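PDB 1VPB: putative modulator of DNA gyrase from Bacteroides thetaiotaomicron, which is a putative modulator of DNA gyrase that probably has metallopeptidase activity, as in the PmbA/TldD peptidases. Local coordinates for residues 137-140 against 141-145; 212-216 against 217-221; 226-229 against 230-233; 320-324 against 325-329; 418-421 against 422-425. All blocks are in the same frame, centred on the assembly; numbering follows the deposited sequence. Where two conformers were deposited one is given.

Contact 1 (137-140 against 141-145)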
loop_
_atom_site.group_PDB
_atom_site.type_symbol
_atom_site.label_atom_id
_atom_site.label_comp_id
_atom_site.label_asym_id
_atom_site.label_seq_id
_atom_site.Cartn_x
_atom_site.Cartn_y
_atom_site.Cartn_z
ATOM N N ASN A 137 10.881 -28.825 1.130
ATOM C CA ASN A 137 9.604 -29.519 1.263
ATOM C C ASN A 137 8.629 -28.562 1.976
ATOM O O ASN A 137 8.911 -28.078 3.078
ATOM C CB ASN A 137 9.785 -30.778 2.118
ATOM C CG ASN A 137 8.466 -31.523 2.386
ATOM O OD1 ASN A 137 7.381 -31.092 1.967
ATOM N ND2 ASN A 137 8.562 -32.663 3.093
ATOM N N PRO A 138 7.500 -28.252 1.347
ATOM C CA PRO A 138 6.563 -27.294 1.929
ATOM C C PRO A 138 6.121 -27.727 3.290
ATOM O O PRO A 138 5.818 -26.907 4.165
ATOM C CB PRO A 138 5.388 -27.322 0.920
ATOM C CG PRO A 138 6.086 -27.593 -0.374
ATOM C CD PRO A 138 7.050 -28.708 0.027
ATOM N N ASP A 139 6.071 -29.012 3.534
ATOM C CA ASP A 139 5.685 -29.451 4.852
ATOM C C ASP A 139 6.627 -29.046 5.996
ATOM O O ASP A 139 6.198 -28.759 7.123
ATOM C CB ASP A 139 5.522 -30.967 4.813
ATOM C CG ASP A 139 4.681 -31.500 5.945
ATOM O OD1 ASP A 139 3.798 -30.770 6.510
ATOM O OD2 ASP A 139 4.843 -32.676 6.321
ATOM N N ASP A 140 7.934 -29.006 5.725
ATOM C CA ASP A 140 8.892 -28.483 6.710
ATOM C C ASP A 140 8.686 -26.981 6.985
ATOM O O ASP A 140 8.841 -26.508 8.103
ATOM C CB ASP A 140 10.312 -28.700 6.191
ATOM C CG ASP A 140 10.666 -30.170 6.060
ATOM O OD1 ASP A 140 10.118 -30.987 6.806
ATOM O OD2 ASP A 140 11.508 -30.566 5.247
ATOM N N LYS A 141 8.320 -26.257 5.932
ATOM C CA LYS A 141 8.071 -24.809 6.010
ATOM C C LYS A 141 6.890 -24.552 6.950
ATOM O O LYS A 141 6.992 -23.796 7.916
ATOM C CB LYS A 141 7.828 -24.227 4.600
ATOM C CG LYS A 141 8.953 -24.415 3.584
ATOM C CD LYS A 141 8.564 -23.858 2.267
ATOM C CE LYS A 141 9.569 -24.172 1.191
ATOM N NZ LYS A 141 9.318 -23.561 -0.123
ATOM N N ILE A 142 5.757 -25.196 6.699
ATOM C CA ILE A 142 4.623 -24.958 7.572
ATOM C C ILE A 142 4.864 -25.476 9.002
ATOM O O ILE A 142 4.399 -24.872 9.970
ATOM C CB ILE A 142 3.323 -25.514 6.973
ATOM C CG1 ILE A 142 2.142 -24.927 7.734
ATOM C CG2 ILE A 142 3.308 -27.032 7.024
ATOM C CD1 ILE A 142 0.839 -25.513 7.377
ATOM N N GLU A 143 5.616 -26.563 9.160
ATOM C CA GLU A 143 6.010 -27.000 10.503
ATOM C C GLU A 143 6.798 -25.949 11.297
ATOM O O GLU A 143 6.629 -25.808 12.541
ATOM C CB GLU A 143 6.836 -28.294 10.465
ATOM C CG GLU A 143 6.047 -29.553 10.145
ATOM C CD GLU A 143 4.881 -29.813 11.094
ATOM O OE1 GLU A 143 5.066 -29.666 12.325
ATOM O OE2 GLU A 143 3.774 -30.138 10.590
ATOM N N MET A 144 7.719 -25.258 10.627
ATOM C CA MET A 144 8.436 -24.166 11.286
ATOM C C MET A 144 7.491 -23.114 11.825
ATOM O O MET A 144 7.716 -22.615 12.910
ATOM C CB MET A 144 9.432 -23.492 10.352
ATOM C CG MET A 144 10.568 -24.393 9.911
ATOM S SD MET A 144 11.637 -23.641 8.670
ATOM C CE MET A 144 12.371 -25.075 8.013
ATOM N N ALA A 145 6.473 -22.735 11.046
ATOM C CA ALA A 145 5.526 -21.731 11.509
ATOM C C ALA A 145 4.713 -22.255 12.685
ATOM O O ALA A 145 4.440 -21.552 13.670
ATOM C CB ALA A 145 4.659 -21.306 10.383
#

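Contact 2 (212-216 against 217-221)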
loop_
_atom_site.group_PDB
_atom_site.type_symbol
_atom_site.label_atom_id
_atom_site.label_comp_id
_atom_site.label_asym_id
_atom_site.label_seq_id
_atom_site.Cartn_x
_atom_site.Cartn_y
_atom_site.Cartn_z
ATOM N N GLU A 212 12.566 -13.297 12.063
ATOM C CA GLU A 212 13.910 -13.656 11.694
ATOM C C GLU A 212 13.865 -13.837 10.178
ATOM O O GLU A 212 12.818 -14.231 9.640
ATOM C CB GLU A 212 14.297 -14.981 12.302
ATOM C CG GLU A 212 14.420 -15.012 13.825
ATOM C CD GLU A 212 15.562 -14.224 14.412
ATOM O OE1 GLU A 212 16.396 -13.680 13.678
ATOM O OE2 GLU A 212 15.607 -14.171 15.681
ATOM N N SER A 213 14.980 -13.509 9.518
ATOM C CA SER A 213 15.123 -13.770 8.082
ATOM C C SER A 213 16.542 -14.137 7.692
ATOM O O SER A 213 17.503 -13.930 8.447
ATOM C CB SER A 213 14.568 -12.585 7.256
ATOM O OG SER A 213 15.345 -11.431 7.439
ATOM N N SER A 214 16.681 -14.733 6.517
ATOM C CA SER A 214 17.980 -15.115 5.981
ATOM C C SER A 214 17.865 -15.351 4.477
ATOM O O SER A 214 16.780 -15.664 3.979
ATOM C CB SER A 214 18.469 -16.423 6.614
ATOM O OG SER A 214 19.783 -16.743 6.158
ATOM N N LEU A 215 19.000 -15.285 3.783
ATOM C CA LEU A 215 19.059 -15.612 2.399
ATOM C C LEU A 215 19.073 -17.155 2.233
ATOM O O LEU A 215 18.812 -17.666 1.150
ATOM C CB LEU A 215 20.326 -15.008 1.804
ATOM C CG LEU A 215 20.456 -13.479 1.828
ATOM C CD1 LEU A 215 21.711 -13.080 1.059
ATOM C CD2 LEU A 215 19.290 -12.861 1.153
ATOM N N TYR A 216 19.474 -17.896 3.307
ATOM C CA TYR A 216 19.613 -19.366 3.275
ATOM C C TYR A 216 18.739 -20.076 4.336
ATOM O O TYR A 216 18.709 -19.661 5.472
ATOM C CB TYR A 216 21.076 -19.737 3.602
ATOM C CG TYR A 216 22.017 -19.411 2.476
ATOM C CD1 TYR A 216 22.420 -18.121 2.224
ATOM C CD2 TYR A 216 22.387 -20.375 1.586
ATOM C CE1 TYR A 216 23.260 -17.823 1.149
ATOM C CE2 TYR A 216 23.242 -20.095 0.522
ATOM C CZ TYR A 216 23.629 -18.813 0.288
ATOM O OH TYR A 216 24.477 -18.551 -0.779
ATOM N N MET A 217 18.010 -21.098 3.923
ATOM C CA MET A 217 17.112 -21.850 4.847
ATOM C C MET A 217 17.914 -22.388 5.991
ATOM O O MET A 217 17.498 -22.327 7.170
ATOM C CB MET A 217 16.375 -22.960 4.107
ATOM C CG MET A 217 15.503 -23.817 5.026
ATOM S SD MET A 217 14.217 -22.876 5.879
ATOM C CE MET A 217 12.980 -23.145 4.686
ATOM N N ASN A 218 19.106 -22.896 5.663
ATOM C CA ASN A 218 19.961 -23.484 6.679
ATOM C C ASN A 218 20.384 -22.486 7.761
ATOM O O ASN A 218 20.564 -22.869 8.909
ATOM C CB ASN A 218 21.197 -24.106 6.039
ATOM C CG ASN A 218 21.968 -24.975 7.008
ATOM O OD1 ASN A 218 23.080 -24.640 7.388
ATOM N ND2 ASN A 218 21.363 -26.071 7.438
ATOM N N ASP A 219 20.538 -21.221 7.400
ATOM C CA ASP A 219 20.942 -20.175 8.299
ATOM C C ASP A 219 19.811 -19.468 9.029
ATOM O O ASP A 219 20.046 -18.732 9.986
ATOM C CB ASP A 219 21.793 -19.125 7.574
ATOM C CG ASP A 219 22.999 -19.716 6.878
ATOM O OD1 ASP A 219 23.492 -20.800 7.273
ATOM O OD2 ASP A 219 23.550 -19.152 5.915
ATOM N N LEU A 220 18.580 -19.659 8.594
ATOM C CA LEU A 220 17.477 -18.955 9.255
ATOM C C LEU A 220 17.344 -19.446 10.687
ATOM O O LEU A 220 17.284 -20.655 10.936
ATOM C CB LEU A 220 16.188 -19.256 8.505
ATOM C CG LEU A 220 14.840 -18.729 9.009
ATOM C CD1 LEU A 220 14.775 -17.208 8.919
ATOM C CD2 LEU A 220 13.690 -19.400 8.213
ATOM N N ILE A 221 17.265 -18.492 11.601
ATOM C CA ILE A 221 16.942 -18.777 12.978
ATOM C C ILE A 221 15.461 -19.107 13.070
ATOM O O ILE A 221 14.621 -18.306 12.688
ATOM C CB ILE A 221 17.269 -17.597 13.868
ATOM C CG1 ILE A 221 18.782 -17.338 13.905
ATOM C CG2 ILE A 221 16.782 -17.867 15.284
ATOM C CD1 ILE A 221 19.110 -15.938 14.310
HETATM O O HOH W 1 17.946 -15.753 10.654
#

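Contact 3 (226-229 against 230-233)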
loop_
_atom_site.group_PDB
_atom_site.type_symbol
_atom_site.label_atom_id
_atom_site.label_comp_id
_atom_site.label_asym_id
_atom_site.label_seq_id
_atom_site.Cartn_x
_atom_site.Cartn_y
_atom_site.Cartn_z
ATOM N N GLY A 226 8.555 -17.100 18.814
ATOM C CA GLY A 226 7.291 -16.976 19.534
ATOM C C GLY A 226 7.568 -16.557 20.963
ATOM O O GLY A 226 6.917 -15.674 21.519
ATOM N N GLN A 227 8.608 -17.152 21.527
ATOM C CA GLN A 227 9.057 -16.764 22.843
ATOM C C GLN A 227 9.349 -15.265 22.946
ATOM O O GLN A 227 8.815 -14.587 23.827
ATOM C CB GLN A 227 10.293 -17.561 23.211
ATOM C CG GLN A 227 10.664 -17.438 24.681
ATOM C CD GLN A 227 12.048 -17.966 24.958
ATOM O OE1 GLN A 227 12.501 -18.913 24.308
ATOM N NE2 GLN A 227 12.729 -17.359 25.925
ATOM N N LYS A 228 10.184 -14.750 22.050
ATOM C CA LYS A 228 10.521 -13.329 22.031
ATOM C C LYS A 228 9.324 -12.416 21.850
ATOM O O LYS A 228 9.222 -11.391 22.527
ATOM C CB LYS A 228 11.543 -13.018 20.936
ATOM C CG LYS A 228 12.980 -13.420 21.328
ATOM C CD LYS A 228 13.961 -13.149 20.178
ATOM C CE LYS A 228 15.334 -13.827 20.344
ATOM N NZ LYS A 228 15.271 -15.314 20.264
ATOM N N ALA A 229 8.386 -12.789 20.978
ATOM C CA ALA A 229 7.180 -11.963 20.806
ATOM C C ALA A 229 6.367 -11.911 22.087
ATOM O O ALA A 229 5.795 -10.872 22.416
ATOM C CB ALA A 229 6.302 -12.500 19.654
ATOM N N LEU A 230 6.282 -13.050 22.776
ATOM C CA LEU A 230 5.513 -13.090 24.011
ATOM C C LEU A 230 6.159 -12.188 25.065
ATOM O O LEU A 230 5.482 -11.412 25.752
ATOM C CB LEU A 230 5.384 -14.525 24.527
ATOM C CG LEU A 230 4.617 -14.640 25.841
ATOM C CD1 LEU A 230 3.242 -14.017 25.720
ATOM C CD2 LEU A 230 4.524 -16.079 26.303
ATOM N N GLU A 231 7.469 -12.313 25.203
ATOM C CA GLU A 231 8.234 -11.479 26.146
ATOM C C GLU A 231 8.042 -9.985 25.842
ATOM O O GLU A 231 7.814 -9.202 26.744
ATOM C CB GLU A 231 9.721 -11.871 26.132
ATOM C CG GLU A 231 9.982 -13.306 26.599
ATOM C CD GLU A 231 11.397 -13.820 26.269
ATOM O OE1 GLU A 231 12.138 -13.151 25.486
ATOM O OE2 GLU A 231 11.760 -14.921 26.792
ATOM N N ARG A 232 8.076 -9.618 24.578
ATOM C CA ARG A 232 7.881 -8.236 24.134
ATOM C C ARG A 232 6.492 -7.675 24.398
ATOM O O ARG A 232 6.335 -6.494 24.747
ATOM C CB ARG A 232 8.165 -8.108 22.653
ATOM C CG ARG A 232 9.626 -8.127 22.377
ATOM C CD ARG A 232 9.969 -8.534 20.971
ATOM N NE ARG A 232 9.546 -7.552 19.979
ATOM C CZ ARG A 232 10.203 -6.415 19.731
ATOM N NH1 ARG A 232 11.259 -6.059 20.474
ATOM N NH2 ARG A 232 9.774 -5.619 18.760
ATOM N N VAL A 233 5.468 -8.485 24.207
ATOM C CA VAL A 233 4.134 -7.951 24.413
ATOM C C VAL A 233 3.824 -7.818 25.907
ATOM O O VAL A 233 3.116 -6.899 26.286
ATOM C CB VAL A 233 3.045 -8.752 23.684
ATOM C CG1 VAL A 233 2.906 -10.177 24.256
ATOM C CG2 VAL A 233 1.747 -7.961 23.695
#

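Contact 4 (320-324 against 325-329)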
loop_
_atom_site.group_PDB
_atom_site.type_symbol
_atom_site.label_atom_id
_atom_site.label_comp_id
_atom_site.label_asym_id
_atom_site.label_seq_id
_atom_site.Cartn_x
_atom_site.Cartn_y
_atom_site.Cartn_z
ATOM N N SER A 320 32.186 5.959 1.956
ATOM C CA SER A 320 31.994 6.614 3.218
ATOM C C SER A 320 30.753 7.512 3.081
ATOM O O SER A 320 30.724 8.409 2.256
ATOM C CB SER A 320 33.187 7.507 3.527
ATOM O OG SER A 320 32.930 8.213 4.710
ATOM N N ILE A 321 29.762 7.267 3.922
ATOM C CA ILE A 321 28.612 8.176 4.020
ATOM C C ILE A 321 28.889 9.214 5.086
ATOM O O ILE A 321 28.901 10.424 4.773
ATOM C CB ILE A 321 27.320 7.419 4.295
ATOM C CG1 ILE A 321 27.022 6.510 3.100
ATOM C CG2 ILE A 321 26.163 8.421 4.535
ATOM C CD1 ILE A 321 25.959 5.511 3.333
ATOM N N PHE A 322 29.170 8.749 6.308
ATOM C CA PHE A 322 29.688 9.623 7.363
ATOM C C PHE A 322 31.009 9.047 7.874
ATOM O O PHE A 322 31.093 7.829 8.132
ATOM C CB PHE A 322 28.726 9.668 8.543
ATOM C CG PHE A 322 27.484 10.446 8.286
ATOM C CD1 PHE A 322 27.484 11.813 8.457
ATOM C CD2 PHE A 322 26.304 9.803 7.935
ATOM C CE1 PHE A 322 26.331 12.550 8.252
ATOM C CE2 PHE A 322 25.158 10.537 7.672
ATOM C CZ PHE A 322 25.183 11.917 7.842
ATOM N N ASP A 323 31.984 9.934 8.036
ATOM C CA ASP A 323 33.265 9.603 8.670
ATOM C C ASP A 323 33.413 10.501 9.894
ATOM O O ASP A 323 33.677 11.700 9.776
ATOM C CB ASP A 323 34.356 9.815 7.635
ATOM C CG ASP A 323 35.738 9.509 8.157
ATOM O OD1 ASP A 323 35.893 8.969 9.267
ATOM O OD2 ASP A 323 36.732 9.808 7.486
ATOM N N LYS A 324 33.156 9.911 11.057
ATOM C CA LYS A 324 33.226 10.603 12.314
ATOM C C LYS A 324 32.457 11.919 12.223
ATOM O O LYS A 324 32.943 12.981 12.605
ATOM C CB LYS A 324 34.706 10.844 12.708
ATOM C CG LYS A 324 35.437 9.534 13.092
ATOM C CD LYS A 324 36.900 9.797 13.469
ATOM C CE LYS A 324 37.712 8.511 13.446
ATOM N NZ LYS A 324 37.160 7.446 14.336
ATOM N N GLY A 325 31.245 11.835 11.675
ATOM C CA GLY A 325 30.316 12.956 11.659
ATOM C C GLY A 325 30.359 13.847 10.441
ATOM O O GLY A 325 29.521 14.730 10.286
ATOM N N VAL A 326 31.351 13.621 9.580
ATOM C CA VAL A 326 31.488 14.394 8.355
ATOM C C VAL A 326 30.697 13.657 7.284
ATOM O O VAL A 326 30.915 12.463 7.041
ATOM C CB VAL A 326 32.934 14.526 7.935
ATOM C CG1 VAL A 326 33.042 15.195 6.544
ATOM C CG2 VAL A 326 33.700 15.299 8.988
ATOM N N LEU A 327 29.777 14.359 6.646
ATOM C CA LEU A 327 29.016 13.776 5.537
ATOM C C LEU A 327 29.855 13.723 4.266
ATOM O O LEU A 327 30.417 14.762 3.840
ATOM C CB LEU A 327 27.784 14.633 5.265
ATOM C CG LEU A 327 26.914 14.194 4.096
ATOM C CD1 LEU A 327 26.384 12.775 4.332
ATOM C CD2 LEU A 327 25.795 15.203 3.949
ATOM N N ASN A 328 29.951 12.547 3.652
ATOM C CA ASN A 328 30.837 12.392 2.526
ATOM C C ASN A 328 30.226 11.996 1.181
ATOM O O ASN A 328 30.947 11.945 0.188
ATOM C CB ASN A 328 31.936 11.381 2.844
ATOM C CG ASN A 328 33.015 11.969 3.742
ATOM O OD1 ASN A 328 33.325 13.162 3.687
ATOM N ND2 ASN A 328 33.606 11.130 4.557
ATOM N N THR A 329 28.940 11.635 1.176
ATOM C CA THR A 329 28.251 11.110 -0.018
ATOM C C THR A 329 26.832 11.621 -0.144
ATOM O O THR A 329 26.096 11.655 0.849
ATOM C CB THR A 329 28.178 9.577 0.082
ATOM O OG1 THR A 329 29.497 9.043 0.016
ATOM C CG2 THR A 329 27.480 8.968 -1.126
HETATM O O HOH W 2 35.899 12.648 5.917
#

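Contact 5 (418-421 against 422-425)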
loop_
_atom_site.group_PDB
_atom_site.type_symbol
_atom_site.label_atom_id
_atom_site.label_comp_id
_atom_site.label_asym_id
_atom_site.label_seq_id
_atom_site.Cartn_x
_atom_site.Cartn_y
_atom_site.Cartn_z
ATOM N N THR A 418 20.961 17.810 14.943
ATOM C CA THR A 418 21.450 17.900 16.330
ATOM C C THR A 418 21.262 16.579 17.070
ATOM O O THR A 418 22.064 16.206 17.945
ATOM C CB THR A 418 20.876 19.122 17.094
ATOM O OG1 THR A 418 19.477 19.310 16.794
ATOM C CG2 THR A 418 21.566 20.395 16.597
ATOM N N LEU A 419 20.210 15.848 16.749
ATOM C CA LEU A 419 20.065 14.510 17.297
ATOM C C LEU A 419 21.289 13.648 16.962
ATOM O O LEU A 419 21.931 13.094 17.866
ATOM C CB LEU A 419 18.837 13.823 16.749
ATOM C CG LEU A 419 18.671 12.385 17.282
ATOM C CD1 LEU A 419 18.402 12.264 18.769
ATOM C CD2 LEU A 419 17.601 11.693 16.498
ATOM N N TRP A 420 21.638 13.613 15.695
ATOM C CA TRP A 420 22.749 12.786 15.243
ATOM C C TRP A 420 24.093 13.418 15.692
ATOM O O TRP A 420 25.112 12.731 15.753
ATOM C CB TRP A 420 22.654 12.497 13.766
ATOM C CG TRP A 420 21.666 11.401 13.506
ATOM C CD1 TRP A 420 20.379 11.531 13.074
ATOM C CD2 TRP A 420 21.863 10.002 13.747
ATOM N NE1 TRP A 420 19.770 10.299 12.994
ATOM C CE2 TRP A 420 20.653 9.338 13.404
ATOM C CE3 TRP A 420 22.929 9.233 14.225
ATOM C CZ2 TRP A 420 20.497 7.973 13.517
ATOM C CZ3 TRP A 420 22.784 7.853 14.288
ATOM C CH2 TRP A 420 21.572 7.244 13.950
ATOM N N ASN A 421 24.085 14.699 16.035
ATOM C CA ASN A 421 25.278 15.314 16.646
ATOM C C ASN A 421 25.422 14.921 18.102
ATOM O O ASN A 421 26.493 15.148 18.683
ATOM C CB ASN A 421 25.258 16.850 16.537
ATOM C CG ASN A 421 26.645 17.436 16.554
ATOM O OD1 ASN A 421 27.548 16.857 15.982
ATOM N ND2 ASN A 421 26.821 18.606 17.179
ATOM N N SER A 422 24.356 14.382 18.729
ATOM C CA SER A 422 24.380 14.013 20.160
ATOM C C SER A 422 24.519 12.484 20.436
ATOM O O SER A 422 24.477 12.058 21.581
ATOM C CB SER A 422 23.133 14.571 20.861
ATOM O OG SER A 422 22.012 13.863 20.445
ATOM N N LEU A 423 24.763 11.705 19.380
ATOM C CA LEU A 423 25.106 10.274 19.476
ATOM C C LEU A 423 26.398 10.117 20.278
ATOM O O LEU A 423 27.439 10.639 19.852
ATOM C CB LEU A 423 25.298 9.700 18.079
ATOM C CG LEU A 423 25.602 8.208 17.972
ATOM C CD1 LEU A 423 24.358 7.396 18.325
ATOM C CD2 LEU A 423 26.051 7.877 16.571
ATOM N N VAL A 424 26.317 9.407 21.414
ATOM C CA VAL A 424 27.490 9.196 22.271
ATOM C C VAL A 424 28.037 7.795 22.246
ATOM O O VAL A 424 29.183 7.614 22.647
ATOM C CB VAL A 424 27.237 9.580 23.732
ATOM C CG1 VAL A 424 27.054 11.081 23.814
ATOM C CG2 VAL A 424 26.063 8.827 24.303
ATOM N N ALA A 425 27.240 6.820 21.812
ATOM C CA ALA A 425 27.715 5.442 21.720
ATOM C C ALA A 425 26.936 4.650 20.716
ATOM O O ALA A 425 25.745 4.933 20.497
ATOM C CB ALA A 425 27.582 4.771 23.066
#

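Contact 1 (137-140 against 141-145)
Ile-142 N donates to Pro-138 O at 3.1 Å, and two more i to i+4 bonds follow it: Glu-143 N to Asp-139 O, then Met-144 N to Asp-140 O, the latter pair 3.0 Å apart. At the start of the helix the bond from Lys-141 N to Asn-137 O is stretched to 3.4 Å and weak. Asn-137 is the N-cap residue of helix 138-150: its OD1 accepts from Asp-139 N at 2.9 Å, with the donor well above the carbonyl plane, and Pro-138 occupies the first helical position. Asp-139 and Glu-143, one turn apart, lie side by side and point the same way with their carboxylates almost perpendicular. OD1 of Asp-139 is 4.1 Å from OE2 of Glu-143, an approach of like charges probably eased by the salt bridge of Glu-143 to Lys-146. In Lys-141, CG stands anti to the carbonyl carbon (chi1 -59°), which sends the extended chain back past Asn-137 O and Pro-138, CD 4.0 Å from Pro-138 CA, to end in a salt bridge with Asp-168 of strand 159-177. Tyr-103 of the second subunit packs on Asn-137 and Asp-139, and Leu-104 of that subunit on Ile-142.

Contact 2 (212-216 against 217-221)
An ST turn ends strand 207-214, one of the two edge strands of the six-stranded antiparallel sheet within this chain: Ser-214 OG accepts from Tyr-216 N at 3.1 Å, close to straight at 166°. With chi1 at -176°, OG lies opposite the serine's own N and beside its carbonyl carbon, where it also meets Asp-219 CB. The chain then doubles back through a short run with helical backbone angles but without regular helix bonds, where Tyr-216 O receives two weak bonds, from Asp-219 N and Leu-220 N. The side chains of Tyr-216 and Asp-219 run alongside each other; OD2 of Asp-219 sits 3.4 Å from Tyr-216 CB and approaches the ring obliquely. Beyond this contact the phenol OH bonds to Lys-127 O, and Lys-302 makes a cation-pi contact with the ring. On the returning limb Leu-220 CD1 packs 3.6 Å from Ser-213 CA, and a water accepts from Ile-221 N at 3.0 Å and may donate to Ser-213 O. Glu-212 bends at chi2 (-68°) and crosses Ile-221, its OE1 3.6 Å from Ile-221 CD1 and its CB 3.4 Å from Ile-221 O. Arg-431 makes only a long, weak ion pair with OE1. With an alanine here, Trp-210 NE1 would probably lose its acceptor and Ile-221 much of the surface it leans on. The aliphatic part of Glu-212 and one side of its carboxylate thus lie against Ile-221 while OE2 keeps a hydrogen bond from Trp-210 NE1, whereas Ile-221 O is buried without a hydrogen-bonding partner.

Contact 3 (226-229 against 230-233)
Ala-229, Glu-231 and Leu-230 bury the most surface in this stretch of helix 225-234, and Glu-231 makes its side-chain hydrogen bond. NE2 of Gln-227 donates to OE2 of Glu-231 at 2.8 Å, with an angle of 160° at the hydrogen. The acceptor lies close to the plane of the glutamine amide, whereas NE2 reaches the syn side of OE2 from 33° out of the carboxylate plane, and the two planes are nearly perpendicular. Gln-227 reaches this position because CG is anti to its backbone N (chi1 -168°) and the chain beyond is extended. Glu-231 CG passes 3.3 Å from Gln-227 O, so the glutamate lies back along the preceding turn. The backbone makes the matching i to i+4 bond, Glu-231 N to Gln-227 O. Leu-230 N bonds to Gly-226 O at 3.0 Å, and the leucine CB rests 3.5 Å from Gln-227 O. Ala-229 O accepts from Val-233 N, and Val-233 CG1 lies 3.5 Å from that oxygen. Arg-232 runs back over Lys-228 O, its CD 3.3 Å from that oxygen, before NE bonds to Tyr-209 O. Ala-229 packs on Ala-194 and Ile-196, Leu-230 on Ile-196 and Val-233 on Ile-198 of strand 181-198, while Lys-228 and Arg-232 touch Trp-210 of strand 207-214, so the helix lies against the last two strands of the six-stranded sheet.

Contact 4 (320-324 against 325-329)
Leu-327 lays CD1 over one face of the Phe-322 ring, 4.1 Å from its centroid and offset toward the rim, a CH-pi contact between obliquely crossing side chains of a non-hydrogen-bonded antiparallel pair. Gly-325 O meets the same ring at its edge, near the ring plane. With CG anti to the backbone N (chi1 177°), Leu-327 swings CD1 over the ring, where it also comes near Ile-321 O. Asn-328 turns its amide toward Ser-320: ND2 donates to Ser-320 OG at 3.0 Å, in the amide plane and nearly straight at 174°. The same ND2 gives to a water that makes a weak bond to Asp-323 OD2, while OD1 is taken by Asn-284. In one of its two conformers Thr-329 OG1 donates to Ser-320 O at 2.6 Å from above the carbonyl plane. Between these side chains the backbone bond from Asn-328 N to Ile-321 O measures 2.6 Å. Asp-323 and Val-326 form the hydrogen-bonded pair, Asp-323 N to Val-326 O at 2.9 Å. A classic beta bulge, Ile-321 and Phe-322 both facing Leu-294, joins the first strand to strand 294-296. The type I' turn, in which Gly-325 has backbone angles that would jam a CB against Lys-324 O, makes this a tight two-residue beta hairpin at the edge of a mixed sheet.

Contact 5 (418-421 against 422-425)
Ser-422 grips Leu-419 O twice, OG donating at 2.7 Å and N at 2.9 Å. The hydroxyl arrives 19° from the carbonyl plane, the amide from well above it. A chi1 of 71° sets OG between the serine's own N and carbonyl carbon, folding it back over the last turn of helix 416-421; CB then lies 3.5 Å from Thr-418 O. OG also has a weak bond to Glu-444 O. Next along the chain, Leu-423 runs alongside Trp-420 and points the same way, bringing CD2 to the edge of the indole, 4.0 Å from CZ3. The indole NE1 bonds to Leu-259 O, and Phe-443 of strand 441-443 meets the ring edge-to-face. Here the helix gives way to strand 423-426, whose Val-424 and Ala-425 both face Val-442 in a classic beta bulge. Replacing the serine by an alanine would probably cost Leu-419 O its shorter bond and leave the backbone amide to hold it less firmly. The chemistry divides at the junction: a carbonyl oxygen that accepts two hydrogen bonds satisfies Leu-419 at the helix end, while Trp-420 offers the carbon edge of its indole to Leu-423, and this side of the junction is held by apolar contact.

In the fold
The five contacts fall into two groups. Contacts 1, 2 and 3 lie in the central PmbA/TldA metallopeptidase domain, contacts 4 and 5 in the C-terminal one. Contacts 1 and 2 have centres 14 Å apart and touch, Met-144 CE lying 3.6 Å from Met-217 SD. Contact 3 follows contact 2 in the chain, strand 207-214 leading to helix 225-234, with nearest atoms about 5 Å apart. Contacts 4 and 5 also have centres 14 Å apart, and Leu-292 packs on both Phe-322 and Leu-423. Between the groups, contacts 1 and 4 have centres 44 Å apart, on opposite sides of the chain's centre. A bound 1,2-ethanediol, probably from crystallisation, lies about 4 Å from the side chain of Leu-215 in contact 2.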